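Local coordinates for protein putative rubredoxin reductase (Rhodopseudomonas palustris, PDB 3FG2) that probably passes electrons from NADH through its FAD cofactor to the ferredoxin of the CYP199A2 system, at residues 65-69 against 70-74; 155-158 against 159-163; 301-304 against 305-308; 355-359 against 360-364; 377-380 against 381-385. All blocks are in the same frame, centred on the assembly; numbering follows the deposited sequence.

Contact 1: residues 65-69 against 70-74; sequences KFFQD and QAIEL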
loop_
_atom_site.group_PDB
_atom_site.type_symbol
_atom_site.label_atom_id
_atom_site.label_comp_id
_atom_site.label_asym_id
_atom_site.label_seq_id
_atom_site.Cartn_x
_atom_site.Cartn_y
_atom_site.Cartn_z
ATOM N N LYS A 65 3.357 23.530 11.622
ATOM C CA LYS A 65 2.565 24.222 12.637
ATOM C C LYS A 65 1.359 23.418 13.134
ATOM O O LYS A 65 0.872 23.636 14.246
ATOM C CB LYS A 65 2.079 25.568 12.089
ATOM C CG LYS A 65 1.197 26.338 13.055
ATOM C CD LYS A 65 0.774 27.677 12.482
ATOM C CE LYS A 65 -0.056 28.451 13.488
ATOM N NZ LYS A 65 0.680 28.650 14.768
ATOM N N PHE A 66 0.879 22.496 12.306
ATOM C CA PHE A 66 -0.272 21.675 12.660
ATOM C C PHE A 66 -0.070 20.858 13.931
ATOM O O PHE A 66 -0.921 20.855 14.820
ATOM C CB PHE A 66 -0.606 20.717 11.516
ATOM C CG PHE A 66 -1.706 19.744 11.844
ATOM C CD1 PHE A 66 -3.038 20.148 11.838
ATOM C CD2 PHE A 66 -1.408 18.425 12.171
ATOM C CE1 PHE A 66 -4.059 19.251 12.154
ATOM C CE2 PHE A 66 -2.422 17.521 12.490
ATOM C CZ PHE A 66 -3.750 17.935 12.481
ATOM N N PHE A 67 1.054 20.156 14.006
ATOM C CA PHE A 67 1.346 19.309 15.156
ATOM C C PHE A 67 1.434 20.072 16.473
ATOM O O PHE A 67 1.126 19.527 17.536
ATOM C CB PHE A 67 2.635 18.521 14.902
ATOM C CG PHE A 67 2.582 17.683 13.660
ATOM C CD1 PHE A 67 2.842 18.245 12.414
ATOM C CD2 PHE A 67 2.194 16.348 13.726
ATOM C CE1 PHE A 67 2.714 17.493 11.249
ATOM C CE2 PHE A 67 2.060 15.585 12.566
ATOM C CZ PHE A 67 2.320 16.159 11.326
ATOM N N GLN A 68 1.846 21.334 16.393
ATOM C CA GLN A 68 1.971 22.177 17.574
ATOM C C GLN A 68 0.575 22.592 18.040
ATOM O O GLN A 68 0.231 22.451 19.215
ATOM C CB GLN A 68 2.812 23.410 17.236
ATOM C CG GLN A 68 4.073 23.072 16.443
ATOM C CD GLN A 68 4.932 24.288 16.131
ATOM O OE1 GLN A 68 4.429 25.322 15.684
ATOM N NE2 GLN A 68 6.240 24.164 16.352
ATOM N N ASP A 69 -0.232 23.082 17.103
ATOM C CA ASP A 69 -1.592 23.512 17.402
ATOM C C ASP A 69 -2.446 22.351 17.909
ATOM O O ASP A 69 -3.426 22.555 18.630
ATOM C CB ASP A 69 -2.246 24.090 16.146
ATOM C CG ASP A 69 -1.467 25.249 15.559
ATOM O OD1 ASP A 69 -1.874 25.757 14.490
ATOM O OD2 ASP A 69 -0.451 25.653 16.164
ATOM N N GLN A 70 -2.070 21.133 17.528
ATOM C CA GLN A 70 -2.821 19.944 17.916
ATOM C C GLN A 70 -2.285 19.239 19.156
ATOM O O GLN A 70 -2.866 18.250 19.611
ATOM C CB GLN A 70 -2.856 18.953 16.752
ATOM C CG GLN A 70 -3.548 19.472 15.503
ATOM C CD GLN A 70 -4.985 19.868 15.759
ATOM O OE1 GLN A 70 -5.682 19.228 16.544
ATOM N NE2 GLN A 70 -5.442 20.918 15.083
ATOM N N ALA A 71 -1.187 19.747 19.703
ATOM C CA ALA A 71 -0.583 19.144 20.887
ATOM C C ALA A 71 -0.093 17.731 20.586
ATOM O O ALA A 71 -0.080 16.868 21.467
ATOM C CB ALA A 71 -1.585 19.114 22.038
ATOM N N ILE A 72 0.291 17.496 19.333
ATOM C CA ILE A 72 0.812 16.196 18.925
ATOM C C ILE A 72 2.322 16.334 18.863
ATOM O O ILE A 72 2.863 16.986 17.972
ATOM C CB ILE A 72 0.280 15.760 17.539
ATOM C CG1 ILE A 72 -1.230 15.528 17.617
ATOM C CG2 ILE A 72 0.985 14.489 17.087
ATOM C CD1 ILE A 72 -1.866 15.084 16.314
ATOM N N GLU A 73 2.995 15.717 19.824
ATOM C CA GLU A 73 4.446 15.788 19.912
ATOM C C GLU A 73 5.129 14.984 18.808
ATOM O O GLU A 73 5.130 13.749 18.837
ATOM C CB GLU A 73 4.895 15.280 21.285
ATOM C CG GLU A 73 6.204 15.866 21.766
ATOM C CD GLU A 73 6.625 15.291 23.097
ATOM O OE1 GLU A 73 5.794 15.292 24.032
ATOM O OE2 GLU A 73 7.789 14.844 23.206
ATOM N N LEU A 74 5.714 15.691 17.843
ATOM C CA LEU A 74 6.400 15.047 16.726
ATOM C C LEU A 74 7.872 14.822 17.041
ATOM O O LEU A 74 8.679 15.746 16.940
ATOM C CB LEU A 74 6.278 15.903 15.471
ATOM C CG LEU A 74 6.664 15.171 14.191
ATOM C CD1 LEU A 74 5.724 13.996 13.991
ATOM C CD2 LEU A 74 6.601 16.126 13.005
#

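Contact 2: residues 155-158 against 159-163; sequences LEFA and ATARA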
loop_
_atom_site.group_PDB
_atom_site.type_symbol
_atom_site.label_atom_id
_atom_site.label_comp_id
_atom_site.label_asym_id
_atom_site.label_seq_id
_atom_site.Cartn_x
_atom_site.Cartn_y
_atom_site.Cartn_z
ATOM N N LEU A 155 3.907 -0.844 -12.174
ATOM C CA LEU A 155 3.261 -0.393 -13.402
ATOM C C LEU A 155 3.015 1.106 -13.405
ATOM O O LEU A 155 3.126 1.754 -14.446
ATOM C CB LEU A 155 1.948 -1.146 -13.624
ATOM C CG LEU A 155 2.109 -2.659 -13.873
ATOM C CD1 LEU A 155 0.744 -3.300 -14.091
ATOM C CD2 LEU A 155 2.990 -2.893 -15.094
ATOM N N GLU A 156 2.675 1.661 -12.247
ATOM C CA GLU A 156 2.448 3.090 -12.165
ATOM C C GLU A 156 3.764 3.766 -12.551
ATOM O O GLU A 156 3.770 4.779 -13.248
ATOM C CB GLU A 156 2.015 3.484 -10.747
ATOM C CG GLU A 156 0.708 2.819 -10.311
ATOM C CD GLU A 156 0.182 3.316 -8.973
ATOM O OE1 GLU A 156 0.972 3.862 -8.171
ATOM O OE2 GLU A 156 -1.030 3.146 -8.717
ATOM N N PHE A 157 4.880 3.181 -12.120
ATOM C CA PHE A 157 6.194 3.724 -12.446
ATOM C C PHE A 157 6.505 3.511 -13.923
ATOM O O PHE A 157 6.882 4.445 -14.632
ATOM C CB PHE A 157 7.295 3.050 -11.616
ATOM C CG PHE A 157 8.680 3.305 -12.146
ATOM C CD1 PHE A 157 9.283 4.549 -11.989
ATOM C CD2 PHE A 157 9.351 2.324 -12.877
ATOM C CE1 PHE A 157 10.527 4.816 -12.552
ATOM C CE2 PHE A 157 10.593 2.578 -13.446
ATOM C CZ PHE A 157 11.185 3.829 -13.286
ATOM N N ALA A 158 6.344 2.276 -14.383
ATOM C CA ALA A 158 6.630 1.932 -15.769
ATOM C C ALA A 158 6.004 2.873 -16.794
ATOM O O ALA A 158 6.647 3.253 -17.767
ATOM C CB ALA A 158 6.190 0.512 -16.048
ATOM N N ALA A 159 4.745 3.234 -16.591
ATOM C CA ALA A 159 4.078 4.121 -17.528
ATOM C C ALA A 159 4.771 5.481 -17.552
ATOM O O ALA A 159 5.013 6.051 -18.617
ATOM C CB ALA A 159 2.612 4.277 -17.149
ATOM N N THR A 160 5.107 5.995 -16.379
ATOM C CA THR A 160 5.762 7.282 -16.308
ATOM C C THR A 160 7.162 7.256 -16.909
ATOM O O THR A 160 7.534 8.166 -17.651
ATOM C CB THR A 160 5.803 7.785 -14.862
ATOM O OG1 THR A 160 4.466 8.095 -14.450
ATOM C CG2 THR A 160 6.678 9.039 -14.740
ATOM N N ALA A 161 7.941 6.224 -16.598
ATOM C CA ALA A 161 9.288 6.120 -17.152
ATOM C C ALA A 161 9.174 6.078 -18.677
ATOM O O ALA A 161 9.949 6.708 -19.398
ATOM C CB ALA A 161 9.974 4.862 -16.645
ATOM N N ARG A 162 8.189 5.334 -19.164
ATOM C CA ARG A 162 7.985 5.224 -20.594
ATOM C C ARG A 162 7.597 6.581 -21.172
ATOM O O ARG A 162 8.091 6.986 -22.228
ATOM C CB ARG A 162 6.889 4.204 -20.890
ATOM C CG ARG A 162 6.624 3.998 -22.376
ATOM C CD ARG A 162 7.904 3.644 -23.104
ATOM N NE ARG A 162 7.678 3.462 -24.531
ATOM C CZ ARG A 162 8.650 3.400 -25.434
ATOM N NH1 ARG A 162 9.916 3.514 -25.054
ATOM N NH2 ARG A 162 8.353 3.217 -26.714
ATOM N N ALA A 163 6.709 7.277 -20.468
ATOM C CA ALA A 163 6.239 8.584 -20.900
ATOM C C ALA A 163 7.397 9.573 -20.975
ATOM O O ALA A 163 7.365 10.521 -21.763
ATOM C CB ALA A 163 5.172 9.095 -19.942
#

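Contact 3: residues 301-304 against 305-308; sequences RCVA and ARLT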
loop_
_atom_site.group_PDB
_atom_site.type_symbol
_atom_site.label_atom_id
_atom_site.label_comp_id
_atom_site.label_asym_id
_atom_site.label_seq_id
_atom_site.Cartn_x
_atom_site.Cartn_y
_atom_site.Cartn_z
ATOM N N ARG A 301 -8.870 5.244 12.861
ATOM C CA ARG A 301 -10.110 5.756 13.435
ATOM C C ARG A 301 -10.649 4.789 14.494
ATOM O O ARG A 301 -11.076 5.207 15.574
ATOM C CB ARG A 301 -11.157 5.959 12.333
ATOM C CG ARG A 301 -10.946 7.211 11.480
ATOM C CD ARG A 301 -11.942 7.257 10.321
ATOM N NE ARG A 301 -12.131 8.605 9.788
ATOM C CZ ARG A 301 -11.186 9.328 9.194
ATOM N NH1 ARG A 301 -9.966 8.835 9.045
ATOM N NH2 ARG A 301 -11.458 10.551 8.758
ATOM N N CYS A 302 -10.619 3.496 14.178
ATOM C CA CYS A 302 -11.099 2.470 15.091
ATOM C C CYS A 302 -10.389 2.497 16.445
ATOM O O CYS A 302 -11.026 2.355 17.497
ATOM C CB CYS A 302 -10.923 1.094 14.461
ATOM S SG CYS A 302 -11.494 -0.240 15.516
ATOM N N VAL A 303 -9.066 2.659 16.411
ATOM C CA VAL A 303 -8.266 2.716 17.628
ATOM C C VAL A 303 -8.531 4.016 18.380
ATOM O O VAL A 303 -8.717 4.005 19.596
ATOM C CB VAL A 303 -6.760 2.613 17.308
ATOM C CG1 VAL A 303 -5.925 2.992 18.532
ATOM C CG2 VAL A 303 -6.433 1.198 16.879
ATOM N N ALA A 304 -8.547 5.131 17.655
ATOM C CA ALA A 304 -8.800 6.426 18.269
ATOM C C ALA A 304 -10.149 6.392 18.975
ATOM O O ALA A 304 -10.303 6.930 20.072
ATOM C CB ALA A 304 -8.794 7.513 17.216
ATOM N N ALA A 305 -11.125 5.749 18.343
ATOM C CA ALA A 305 -12.461 5.653 18.911
ATOM C C ALA A 305 -12.447 4.817 20.181
ATOM O O ALA A 305 -13.162 5.113 21.142
ATOM C CB ALA A 305 -13.416 5.045 17.896
ATOM N N ARG A 306 -11.622 3.776 20.187
ATOM C CA ARG A 306 -11.527 2.899 21.348
ATOM C C ARG A 306 -10.863 3.605 22.526
ATOM O O ARG A 306 -11.421 3.676 23.618
ATOM C CB ARG A 306 -10.723 1.645 20.997
ATOM C CG ARG A 306 -10.878 0.504 21.994
ATOM C CD ARG A 306 -9.898 -0.609 21.684
ATOM N NE ARG A 306 -8.551 -0.221 22.086
ATOM C CZ ARG A 306 -7.452 -0.478 21.392
ATOM N NH1 ARG A 306 -7.523 -1.128 20.238
ATOM N NH2 ARG A 306 -6.279 -0.081 21.862
ATOM N N LEU A 307 -9.669 4.134 22.296
ATOM C CA LEU A 307 -8.923 4.813 23.347
ATOM C C LEU A 307 -9.656 6.018 23.926
ATOM O O LEU A 307 -9.138 6.677 24.833
ATOM C CB LEU A 307 -7.556 5.252 22.818
ATOM C CG LEU A 307 -6.653 4.142 22.276
ATOM C CD1 LEU A 307 -5.341 4.738 21.779
ATOM C CD2 LEU A 307 -6.395 3.120 23.366
ATOM N N THR A 308 -10.849 6.311 23.410
ATOM C CA THR A 308 -11.620 7.444 23.908
ATOM C C THR A 308 -13.038 7.087 24.318
ATOM O O THR A 308 -13.840 7.985 24.574
ATOM C CB THR A 308 -11.724 8.602 22.875
ATOM O OG1 THR A 308 -12.544 8.199 21.771
ATOM C CG2 THR A 308 -10.345 9.009 22.379
#

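Contact 4: residues 355-359 against 360-364; sequences FCYKA and GKLIG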
loop_
_atom_site.group_PDB
_atom_site.type_symbol
_atom_site.label_atom_id
_atom_site.label_comp_id
_atom_site.label_asym_id
_atom_site.label_seq_id
_atom_site.Cartn_x
_atom_site.Cartn_y
_atom_site.Cartn_z
ATOM N N PHE A 355 -17.309 -7.192 -12.441
ATOM C CA PHE A 355 -18.069 -7.533 -11.250
ATOM C C PHE A 355 -17.668 -8.951 -10.890
ATOM O O PHE A 355 -17.948 -9.900 -11.619
ATOM C CB PHE A 355 -19.578 -7.431 -11.517
ATOM C CG PHE A 355 -20.100 -6.024 -11.488
ATOM C CD1 PHE A 355 -19.535 -5.040 -12.294
ATOM C CD2 PHE A 355 -21.158 -5.681 -10.654
ATOM C CE1 PHE A 355 -20.013 -3.736 -12.271
ATOM C CE2 PHE A 355 -21.648 -4.375 -10.621
ATOM C CZ PHE A 355 -21.071 -3.401 -11.434
ATOM N N CYS A 356 -16.991 -9.093 -9.762
ATOM C CA CYS A 356 -16.521 -10.397 -9.339
ATOM C C CYS A 356 -17.457 -11.048 -8.346
ATOM O O CYS A 356 -17.861 -10.428 -7.352
ATOM C CB CYS A 356 -15.133 -10.256 -8.728
ATOM S SG CYS A 356 -14.047 -9.262 -9.749
ATOM N N TYR A 357 -17.781 -12.307 -8.618
ATOM C CA TYR A 357 -18.664 -13.086 -7.765
ATOM C C TYR A 357 -18.021 -14.360 -7.236
ATOM O O TYR A 357 -17.037 -14.867 -7.788
ATOM C CB TYR A 357 -19.918 -13.498 -8.526
ATOM C CG TYR A 357 -20.785 -12.362 -8.981
ATOM C CD1 TYR A 357 -20.392 -11.535 -10.032
ATOM C CD2 TYR A 357 -22.015 -12.119 -8.370
ATOM C CE1 TYR A 357 -21.201 -10.497 -10.468
ATOM C CE2 TYR A 357 -22.832 -11.081 -8.797
ATOM C CZ TYR A 357 -22.421 -10.275 -9.848
ATOM O OH TYR A 357 -23.239 -9.260 -10.284
ATOM N N LYS A 358 -18.609 -14.875 -6.162
ATOM C CA LYS A 358 -18.183 -16.126 -5.549
ATOM C C LYS A 358 -19.452 -16.748 -4.976
ATOM O O LYS A 358 -20.114 -16.151 -4.128
ATOM C CB LYS A 358 -17.167 -15.887 -4.437
ATOM C CG LYS A 358 -16.683 -17.184 -3.805
ATOM C CD LYS A 358 -15.560 -16.958 -2.801
ATOM C CE LYS A 358 -16.034 -16.179 -1.598
ATOM N NZ LYS A 358 -14.946 -16.023 -0.590
ATOM N N ALA A 359 -19.806 -17.931 -5.465
ATOM C CA ALA A 359 -21.008 -18.619 -5.005
ATOM C C ALA A 359 -22.263 -17.770 -5.204
ATOM O O ALA A 359 -23.135 -17.742 -4.341
ATOM C CB ALA A 359 -20.866 -19.000 -3.535
ATOM N N GLY A 360 -22.340 -17.070 -6.333
ATOM C CA GLY A 360 -23.504 -16.253 -6.643
ATOM C C GLY A 360 -23.623 -14.888 -5.985
ATOM O O GLY A 360 -24.587 -14.167 -6.235
ATOM N N LYS A 361 -22.653 -14.516 -5.161
ATOM C CA LYS A 361 -22.694 -13.238 -4.459
ATOM C C LYS A 361 -21.561 -12.299 -4.881
ATOM O O LYS A 361 -20.402 -12.706 -5.004
ATOM C CB LYS A 361 -22.624 -13.492 -2.952
ATOM C CG LYS A 361 -22.801 -12.260 -2.076
ATOM C CD LYS A 361 -22.890 -12.661 -0.606
ATOM C CE LYS A 361 -23.175 -11.481 0.307
ATOM N NZ LYS A 361 -22.029 -10.539 0.364
ATOM N N LEU A 362 -21.904 -11.033 -5.098
ATOM C CA LEU A 362 -20.923 -10.034 -5.503
ATOM C C LEU A 362 -19.924 -9.869 -4.367
ATOM O O LEU A 362 -20.311 -9.561 -3.246
ATOM C CB LEU A 362 -21.625 -8.698 -5.786
ATOM C CG LEU A 362 -20.876 -7.578 -6.518
ATOM C CD1 LEU A 362 -19.697 -7.110 -5.712
ATOM C CD2 LEU A 362 -20.419 -8.083 -7.857
ATOM N N ILE A 363 -18.644 -10.082 -4.654
ATOM C CA ILE A 363 -17.620 -9.941 -3.630
ATOM C C ILE A 363 -16.739 -8.724 -3.868
ATOM O O ILE A 363 -16.048 -8.262 -2.964
ATOM C CB ILE A 363 -16.722 -11.189 -3.544
ATOM C CG1 ILE A 363 -16.183 -11.541 -4.929
ATOM C CG2 ILE A 363 -17.512 -12.359 -2.960
ATOM C CD1 ILE A 363 -15.026 -12.524 -4.888
ATOM N N GLY A 364 -16.753 -8.201 -5.088
ATOM C CA GLY A 364 -15.944 -7.029 -5.362
ATOM C C GLY A 364 -16.137 -6.466 -6.746
ATOM O O GLY A 364 -16.630 -7.161 -7.639
#

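Contact 5: residues 377-380 against 381-385; sequences GRKI and LPLDK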
loop_
_atom_site.group_PDB
_atom_site.type_symbol
_atom_site.label_atom_id
_atom_site.label_comp_id
_atom_site.label_asym_id
_atom_site.label_seq_id
_atom_site.Cartn_x
_atom_site.Cartn_y
_atom_site.Cartn_z
ATOM N N GLY A 377 -20.477 -0.039 -5.633
ATOM C CA GLY A 377 -19.935 -1.054 -4.754
ATOM C C GLY A 377 -19.706 -0.544 -3.339
ATOM O O GLY A 377 -20.089 -1.201 -2.368
ATOM N N ARG A 378 -19.092 0.632 -3.219
ATOM C CA ARG A 378 -18.800 1.225 -1.913
ATOM C C ARG A 378 -20.043 1.365 -1.045
ATOM O O ARG A 378 -19.952 1.379 0.174
ATOM C CB ARG A 378 -18.130 2.599 -2.083
ATOM C CG ARG A 378 -16.698 2.552 -2.651
ATOM C CD ARG A 378 -15.639 2.324 -1.561
ATOM N NE ARG A 378 -15.466 3.503 -0.713
ATOM C CZ ARG A 378 -14.793 4.599 -1.064
ATOM N NH1 ARG A 378 -14.210 4.680 -2.252
ATOM N NH2 ARG A 378 -14.721 5.630 -0.233
ATOM N N LYS A 379 -21.206 1.460 -1.676
ATOM C CA LYS A 379 -22.455 1.603 -0.938
ATOM C C LYS A 379 -23.135 0.259 -0.665
ATOM O O LYS A 379 -23.603 0.003 0.443
ATOM C CB LYS A 379 -23.410 2.520 -1.716
ATOM C CG LYS A 379 -24.867 2.517 -1.240
ATOM C CD LYS A 379 -25.020 3.015 0.195
ATOM C CE LYS A 379 -26.487 2.983 0.654
ATOM N NZ LYS A 379 -27.385 3.848 -0.175
ATOM N N ILE A 380 -23.174 -0.594 -1.679
ATOM C CA ILE A 380 -23.826 -1.894 -1.575
ATOM C C ILE A 380 -23.039 -2.980 -0.828
ATOM O O ILE A 380 -23.599 -3.698 0.002
ATOM C CB ILE A 380 -24.186 -2.421 -2.992
ATOM C CG1 ILE A 380 -24.965 -3.727 -2.895
ATOM C CG2 ILE A 380 -22.918 -2.661 -3.797
ATOM C CD1 ILE A 380 -25.124 -4.434 -4.231
ATOM N N LEU A 381 -21.747 -3.104 -1.110
ATOM C CA LEU A 381 -20.956 -4.143 -0.462
ATOM C C LEU A 381 -20.894 -4.070 1.061
ATOM O O LEU A 381 -20.981 -5.090 1.731
ATOM C CB LEU A 381 -19.546 -4.174 -1.056
ATOM C CG LEU A 381 -19.553 -4.611 -2.527
ATOM C CD1 LEU A 381 -18.186 -4.380 -3.154
ATOM C CD2 LEU A 381 -19.962 -6.085 -2.618
ATOM N N PRO A 382 -20.730 -2.868 1.633
ATOM C CA PRO A 382 -20.680 -2.849 3.098
ATOM C C PRO A 382 -21.983 -3.360 3.705
ATOM O O PRO A 382 -21.989 -3.930 4.793
ATOM C CB PRO A 382 -20.422 -1.379 3.412
ATOM C CG PRO A 382 -19.581 -0.950 2.265
ATOM C CD PRO A 382 -20.313 -1.568 1.082
ATOM N N LEU A 383 -23.086 -3.164 2.991
ATOM C CA LEU A 383 -24.389 -3.613 3.470
ATOM C C LEU A 383 -24.559 -5.091 3.204
ATOM O O LEU A 383 -25.594 -5.675 3.517
ATOM C CB LEU A 383 -25.503 -2.845 2.773
ATOM C CG LEU A 383 -25.538 -1.375 3.167
ATOM C CD1 LEU A 383 -26.444 -0.617 2.220
ATOM C CD2 LEU A 383 -25.998 -1.255 4.613
ATOM N N ASP A 384 -23.537 -5.689 2.609
ATOM C CA ASP A 384 -23.564 -7.108 2.296
ATOM C C ASP A 384 -24.681 -7.437 1.300
ATOM O O ASP A 384 -25.189 -8.559 1.271
ATOM C CB ASP A 384 -23.736 -7.907 3.594
ATOM C CG ASP A 384 -23.238 -9.323 3.475
ATOM O OD1 ASP A 384 -22.111 -9.517 2.971
ATOM O OD2 ASP A 384 -23.968 -10.243 3.900
ATOM N N LYS A 385 -25.058 -6.455 0.485
ATOM C CA LYS A 385 -26.105 -6.655 -0.517
ATOM C C LYS A 385 -25.446 -7.034 -1.823
ATOM O O LYS A 385 -24.240 -6.871 -1.985
ATOM C CB LYS A 385 -26.939 -5.388 -0.716
ATOM C CG LYS A 385 -27.583 -4.863 0.557
ATOM C CD LYS A 385 -28.866 -4.066 0.282
ATOM C CE LYS A 385 -28.643 -2.886 -0.662
ATOM N NZ LYS A 385 -29.885 -2.074 -0.834
#

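Contact 1: residues 65-69 against 70-74
Two phenylalanine rings carry this helix end: Q70 CG sits over one face of the F66 ring, while the F67 ring is held between F66 CD2 on one face and L74 CD2 on the other, with I72 CG2 at the edge. Q70 CG makes a CH-pi contact 3.5 Å from the F66 ring centroid, displaced toward the rim, and the amide beyond it is turned 27° from the ring. F66 reaches this place because its CG is anti to the backbone N (chi1 175°). L74 CD2 lies almost squarely over F67, 4.3 Å from the centroid. Were F66 an alanine, the Q70 side chain would probably be free to turn and one face of the F67 ring would lose part of its cover. R62 adds a cation-pi contact to F66, and F14 of helix 11-22 touches both rings. Q70 N makes an ordinary helical bond to F66 O. The bonds I72 N to F67 O (2.8 Å) and A71 N to Q68 O (3.1 Å), with A71 at positive phi, form a Schellman motif that ends the helix of a beta-alpha-beta unit just before edge strand 72-75 of the parallel FAD-domain sheet.

Contact 2: residues 155-158 against 159-163
A159 continues helix 152-163 by donating its N-H to L155 O at 3.1 Å, while its CB rests 3.7 Å from the same carbonyl oxygen. At T160 the CB packs 3.5 Å from F157 O; the hydroxyl, which stands beside the backbone N, faces E156 O and has a weak hydrogen bond to a glycerol, probably from the crystallisation liquor, that also binds that carbonyl. A161 carries the main side-chain contact. A161 CB lies over one face of the F157 ring, 3.7 Å from F157 CZ, a CH-pi contact 27° off the ring normal. The ring folds forward along the helix because F157 CG is anti to the backbone N (chi1 165°). A161 N meets F157 O at 2.9 Å in a bond nearly straight at the hydrogen (170°). R162 N continues the series to A158 O at 2.9 Å, and its guanidinium extends to A197 O and L166 O. A163 N closes on A159 O. The helix joins strands 144-148 and 167-171 in a beta-alpha-beta unit, consistent with a Rossmann-type domain: A158, A161 and R162 pack on V168 of the latter strand, L155 and A159 meet H194 of helix 184-196, and E156 reaches K47, S46, S322 and D323.

Contact 3: residues 301-304 against 305-308
Three successive i+4 backbone bonds run through this last turn, A305 N to R301 O at 2.8 Å, R306 N to C302 O at 3.1 Å and L307 N to V303 O at 2.9 Å, the third being the straightest at the hydrogen (173°). Along one flank V303 and L307 run alongside each other in the same direction, with V303 CG1 3.7 Å from L307 CD1. V303 CG1 is the methyl that leans forward along the helix, being anti to its own N (chi1 167°), and L307 CG also rests 3.4 Å from V303 O, so the leucine covers the carbonyl that its N-H already grips. Replacing L307 by an alanine would keep the backbone bond but is likely to leave V303 CG1 without its methyl partner and thin the cover over V303 O. These residues form the C-terminal end of helix 293-306, whose first residue, V293, binds FAD; the helix packs against helix 11-22, where V303 meets V16, A304 meets S19, and R301 touches Q15 and S19. R306 takes another direction. Its CB lies against V303 O, and the chain then bends at chi3 (75°) to carry the guanidinium past V303 CG2, which approaches R306 NH1 obliquely at 4.2 Å. The charged end is held by S271 OG through NH2, with a weak bond from NH1 to Q262 O. Beyond the helix, T308 OG1 turns back over the last turn, 3.1 Å from A304 O and close to A305 O.

Contact 4: residues 355-359 against 360-364
L362 CG is anti to the backbone N (chi1 -167°) and Y357 CG anti to the carbonyl carbon (chi1 -63°), which brings L362 CD2 over one face of the Y357 ring. This CH-pi contact measures 3.8 Å from L362 CD2 to the centroid of the Y357 ring, with the methyl shifted toward the rim. L362 CD2 also lies 3.8 Å from F355 CD2, in the corner that F355 makes with the Y357 ring. Beyond the ring, Y357 OH is hydrogen-bonded to V387 O. I363 CG1 comes 3.2 Å from C356 O, while I363 CG2 packs on K358 CB. The strands form a hairpin closed by a type I' turn from K358 to K361, where K358 N bonds to K361 O at 3.0 Å and K361 N returns to K358 O at 3.2 Å. A classic beta bulge follows: I363 and G364 both face C356, whose carbonyl oxygen takes a strong bond from I363 N (2.8 Å) and a weak one from G364 N. Chemically the hairpin is divided: an apolar cluster of F355, Y357 and L362 is buried, whereas at the turn K361 forms a salt bridge with D384, which links the hairpin to residues 381-385.

Contact 5: residues 377-380 against 381-385
I380 and K385 meet where helix 371-380 ends in a Schellman motif, with D384 at positive phi as its C-prime residue. Among the backbone bonds, L381 N reaches G377 O at 2.8 Å. I380 O accepts K385 N at 3.2 Å, with a weak second bond from L383 N, and D384 N closes on L381 O at 2.8 Å; L381 to D384 forms a type I turn. P382 has no N-H to give, and its ring instead presses CD to within 3.1 Å of R378 O. The polar side chains find partners elsewhere in the chain: R378 bonds to H374 and makes a cation-pi contact with W319, and K379 NZ bonds to A403 O. Apolar contacts complete the end. L383 crosses the K379 chain, L383 CD1 lying 3.9 Å from K379 CE. L381 CD1 lies near G377 CA, and L381 also packs on Y317 and V332. I380 directs CG1 anti to its N (chi1 -176°), out toward the returning chain, while I380 CG2 lies 4.1 Å from L381 CG. The tightest carbon pair is I380 CG1 against K385 CB, at 3.4 Å.

In the fold
Contacts 4 and 5 are the touching pair: K361 NZ meets D384 OD1 at 2.8 Å and L362 CD1 packs against L381 CD2 at 3.3 Å, joining hairpin and helix end within the C-terminal reductase region. Contacts 1 and 3, about 10 Å apart at their nearest atoms, both pack on helix 11-22, which begins at the FAD-binding H11 and A12. Contact 2 is remote, its centre about 37 Å from that of contact 1, yet comes closest to the cofactor: the E156 side chain is about 5 Å from FAD and pairs with FAD-binding K47. The side chains of L74 and R378 lie about 10 Å from FAD, that of V303 about 12 Å, whereas contact 4 is away from the FAD site.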